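Local coordinates for denovo NTF2 (Synthetic construct, PDB 6W40), which is a de novo designed NTF2-like protein, probably made to test the design of diverse pocket structures, at residues Asp34-Val39 with Lys111-Arg116. Sequence-based numbering, arbitrary orientation.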
ATOM      1  N   ASP A  34       7.080  15.587  15.688  1.00 38.27           N
ATOM      2  CA  ASP A  34       6.701  15.089  17.005  1.00 39.02           C
ATOM      3  C   ASP A  34       6.011  13.732  16.905  1.00 34.71           C
ATOM      4  O   ASP A  34       5.045  13.455  17.617  1.00 42.31           O
ATOM      5  CB  ASP A  34       5.799  16.092  17.718  1.00 40.79           C
ATOM      6  CG  ASP A  34       6.461  17.441  17.907  1.00 41.35           C
ATOM      7  OD1 ASP A  34       7.659  17.474  18.256  1.00 49.67           O
ATOM      8  OD2 ASP A  34       5.783  18.470  17.707  1.00 42.82           O
ATOM      9  N   VAL A  35       6.502  12.871  16.012  1.00 35.36           N
ATOM     10  CA  VAL A  35       5.907  11.553  15.832  1.00 38.01           C
ATOM     11  C   VAL A  35       6.116  10.717  17.090  1.00 41.44           C
ATOM     12  O   VAL A  35       7.176  10.772  17.729  1.00 38.70           O
ATOM     13  CB  VAL A  35       6.500  10.864  14.591  1.00 39.67           C
ATOM     14  CG1 VAL A  35       8.014  10.736  14.715  1.00 40.83           C
ATOM     15  CG2 VAL A  35       5.859   9.502  14.368  1.00 34.27           C
ATOM     16  N   LYS A  36       5.092   9.957  17.466  1.00 37.99           N
ATOM     17  CA  LYS A  36       5.171   9.034  18.587  1.00 34.85           C
ATOM     18  C   LYS A  36       5.310   7.606  18.081  1.00 40.63           C
ATOM     19  O   LYS A  36       4.789   7.247  17.022  1.00 36.46           O
ATOM     20  CB  LYS A  36       3.939   9.143  19.487  1.00 40.20           C
ATOM     21  CG  LYS A  36       3.936  10.352  20.396  1.00 42.18           C
ATOM     22  CD  LYS A  36       2.794  10.280  21.392  1.00 51.48           C
ATOM     23  CE  LYS A  36       2.927  11.361  22.446  1.00 51.18           C
ATOM     24  NZ  LYS A  36       4.222  11.253  23.172  1.00 46.55           N
ATOM     25  N   PHE A  37       6.014   6.786  18.859  1.00 31.65           N
ATOM     26  CA  PHE A  37       6.298   5.406  18.488  1.00 31.46           C
ATOM     27  C   PHE A  37       6.264   4.554  19.744  1.00 42.72           C
ATOM     28  O   PHE A  37       7.006   4.822  20.694  1.00 41.77           O
ATOM     29  CB  PHE A  37       7.662   5.294  17.804  1.00 38.61           C
ATOM     30  CG  PHE A  37       7.947   3.939  17.222  1.00 42.63           C
ATOM     31  CD1 PHE A  37       6.920   3.140  16.746  1.00 48.36           C
ATOM     32  CD2 PHE A  37       9.246   3.464  17.153  1.00 41.10           C
ATOM     33  CE1 PHE A  37       7.186   1.894  16.209  1.00 44.17           C
ATOM     34  CE2 PHE A  37       9.518   2.219  16.618  1.00 43.59           C
ATOM     35  CZ  PHE A  37       8.487   1.434  16.145  1.00 41.92           C
ATOM     36  N   GLN A  38       5.406   3.538  19.754  1.00 41.84           N
ATOM     37  CA  GLN A  38       5.367   2.579  20.849  1.00 40.92           C
ATOM     38  C   GLN A  38       5.420   1.168  20.286  1.00 40.97           C
ATOM     39  O   GLN A  38       4.649   0.823  19.383  1.00 38.03           O
ATOM     40  CB  GLN A  38       4.125   2.767  21.730  1.00 50.21           C
ATOM     41  CG  GLN A  38       2.816   2.947  20.990  1.00 48.78           C
ATOM     42  CD  GLN A  38       1.639   3.051  21.940  1.00 62.21           C
ATOM     43  OE1 GLN A  38       0.762   3.899  21.773  1.00 66.78           O
ATOM     44  NE2 GLN A  38       1.614   2.185  22.948  1.00 49.13           N
ATOM     45  N   VAL A  39       6.338   0.364  20.815  1.00 40.71           N
ATOM     46  CA  VAL A  39       6.539  -1.015  20.387  1.00 38.28           C
ATOM     47  C   VAL A  39       6.083  -1.933  21.510  1.00 37.51           C
ATOM     48  O   VAL A  39       6.423  -1.712  22.679  1.00 43.27           O
ATOM     49  CB  VAL A  39       8.010  -1.286  20.026  1.00 35.06           C
ATOM     50  CG1 VAL A  39       8.127  -2.549  19.189  1.00 44.02           C
ATOM     51  CG2 VAL A  39       8.611  -0.096  19.302  1.00 39.74           C
ATOM     52  N   LYS A 111       1.475  14.004   7.524  1.00 44.25           N
ATOM     53  CA  LYS A 111       2.655  13.431   8.148  1.00 43.65           C
ATOM     54  C   LYS A 111       2.244  12.353   9.140  1.00 41.65           C
ATOM     55  O   LYS A 111       1.165  12.414   9.739  1.00 41.47           O
ATOM     56  CB  LYS A 111       3.489  14.508   8.854  1.00 40.81           C
ATOM     57  CG  LYS A 111       4.228  15.437   7.901  1.00 46.23           C
ATOM     58  CD  LYS A 111       5.422  14.738   7.272  1.00 49.45           C
ATOM     59  CE  LYS A 111       6.005  15.545   6.126  1.00 56.57           C
ATOM     60  NZ  LYS A 111       5.106  15.547   4.938  1.00 59.07           N
ATOM     61  N   ILE A 112       3.112  11.358   9.299  1.00 42.63           N
ATOM     62  CA  ILE A 112       2.860  10.276  10.246  1.00 37.63           C
ATOM     63  C   ILE A 112       3.079  10.823  11.653  1.00 38.27           C
ATOM     64  O   ILE A 112       4.203  11.165  12.029  1.00 34.46           O
ATOM     65  CB  ILE A 112       3.756   9.065   9.972  1.00 44.16           C
ATOM     66  CG1 ILE A 112       3.535   8.542   8.551  1.00 32.14           C
ATOM     67  CG2 ILE A 112       3.482   7.970  10.985  1.00 34.44           C
ATOM     68  CD1 ILE A 112       4.416   7.365   8.190  1.00 33.52           C
ATOM     69  N   LYS A 113       2.000  10.911  12.431  1.00 37.51           N
ATOM     70  CA  LYS A 113       2.060  11.455  13.782  1.00 28.51           C
ATOM     71  C   LYS A 113       2.257  10.382  14.843  1.00 35.73           C
ATOM     72  O   LYS A 113       2.839  10.665  15.897  1.00 41.78           O
ATOM     73  CB  LYS A 113       0.785  12.251  14.086  1.00 33.50           C
ATOM     74  CG  LYS A 113       0.743  12.878  15.477  1.00 38.89           C
ATOM     75  CD  LYS A 113       1.925  13.811  15.711  1.00 40.03           C
ATOM     76  CE  LYS A 113       1.987  14.273  17.162  1.00 42.35           C
ATOM     77  NZ  LYS A 113       2.232  13.142  18.100  1.00 40.31           N
ATOM     78  N   LYS A 114       1.797   9.155  14.597  1.00 35.45           N
ATOM     79  CA  LYS A 114       1.937   8.094  15.583  1.00 42.19           C
ATOM     80  C   LYS A 114       2.041   6.746  14.886  1.00 37.33           C
ATOM     81  O   LYS A 114       1.313   6.475  13.927  1.00 32.68           O
ATOM     82  CB  LYS A 114       0.760   8.093  16.565  1.00 39.94           C
ATOM     83  CG  LYS A 114       0.907   7.108  17.709  1.00 41.54           C
ATOM     84  CD  LYS A 114      -0.267   7.204  18.666  1.00 52.00           C
ATOM     85  CE  LYS A 114      -0.078   6.282  19.852  1.00 63.63           C
ATOM     86  NZ  LYS A 114      -1.219   6.362  20.804  1.00 81.95           N
ATOM     87  N   VAL A 115       2.955   5.909  15.375  1.00 36.77           N
ATOM     88  CA  VAL A 115       3.111   4.535  14.913  1.00 36.77           C
ATOM     89  C   VAL A 115       3.059   3.621  16.127  1.00 30.36           C
ATOM     90  O   VAL A 115       3.732   3.877  17.130  1.00 33.93           O
ATOM     91  CB  VAL A 115       4.432   4.324  14.149  1.00 35.42           C
ATOM     92  CG1 VAL A 115       4.571   2.867  13.722  1.00 26.13           C
ATOM     93  CG2 VAL A 115       4.509   5.241  12.945  1.00 29.62           C
ATOM     94  N   ARG A 116       2.258   2.563  16.040  1.00 32.86           N
ATOM     95  CA  ARG A 116       2.229   1.520  17.056  1.00 32.86           C
ATOM     96  C   ARG A 116       2.519   0.185  16.391  1.00 34.92           C
ATOM     97  O   ARG A 116       1.954  -0.122  15.336  1.00 33.03           O
ATOM     98  CB  ARG A 116       0.884   1.469  17.786  1.00 37.35           C
ATOM     99  CG  ARG A 116       0.856   0.419  18.887  1.00 45.40           C
ATOM    100  CD  ARG A 116      -0.418   0.468  19.713  1.00 50.28           C
ATOM    101  NE  ARG A 116      -0.330  -0.425  20.865  1.00 41.31           N
ATOM    102  CZ  ARG A 116      -1.308  -0.618  21.743  1.00 42.24           C
ATOM    103  NH1 ARG A 116      -2.463   0.019  21.606  1.00 46.53           N
ATOM    104  NH2 ARG A 116      -1.132  -1.450  22.760  1.00 46.72           N
TER
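Residues 35-39 run parallel to residues 111-116, their short axes 12° apart, and three backbone hydrogen bonds join them: Lys36 N to Lys113 O, Val115 N to Lys36 O and Gln38 N to Val115 O, the last 3.1 Å long. Lys36 thus both gives and accepts, with Lys114 as its bridge partner. Lys113 adds a fourth bond from its side chain. Its CB points away from the neighbouring strand, but the chain bends back at chi2 and chi4, bringing NZ within 2.9 Å of the carbonyl oxygen Asp34 O, beside the corner the chain turns at Asp34.

On the face of Phe37 and Val115, the ring crosses the valine obliquely, CE1 3.7 Å from Val115 CG1, while the edge at CD1 faces Val115 O, 3.3 Å away and near the ring plane. Val54 and Leu58 of helix 51-65 also touch the ring.

The opposite face carries Lys36, Lys114, Gln38 and Arg116. Gln38 CG sits between its own backbone N and carbonyl carbon (chi1 46°), which leans the extended side chain across toward Lys114 and Arg116. Its CG rests on Arg116 CG at 3.8 Å, and the amide lies 11° from the guanidinium plane, with NE2 over one guanidinium face. OE1 turns toward Lys114 and comes 3.2 Å from its CE. Arg116 NH2 forms a salt bridge with Asp40, and Lys36 NZ is hydrogen-bonded to His49 ND1. With an alanine here in place of Gln38 the amide is gone, which would probably uncover one guanidinium face and leave Lys114 CE without its neighbour OE1, although Asp40 still holds the arginine.

On its other side, strand 111-119 pairs antiparallel with strand 100-108, where Ile106 stands opposite both Lys113 and Lys114, a classic beta bulge; the parallel pairing with strand 35-41 belongs to the curved mixed sheet of the NTF2-like fold.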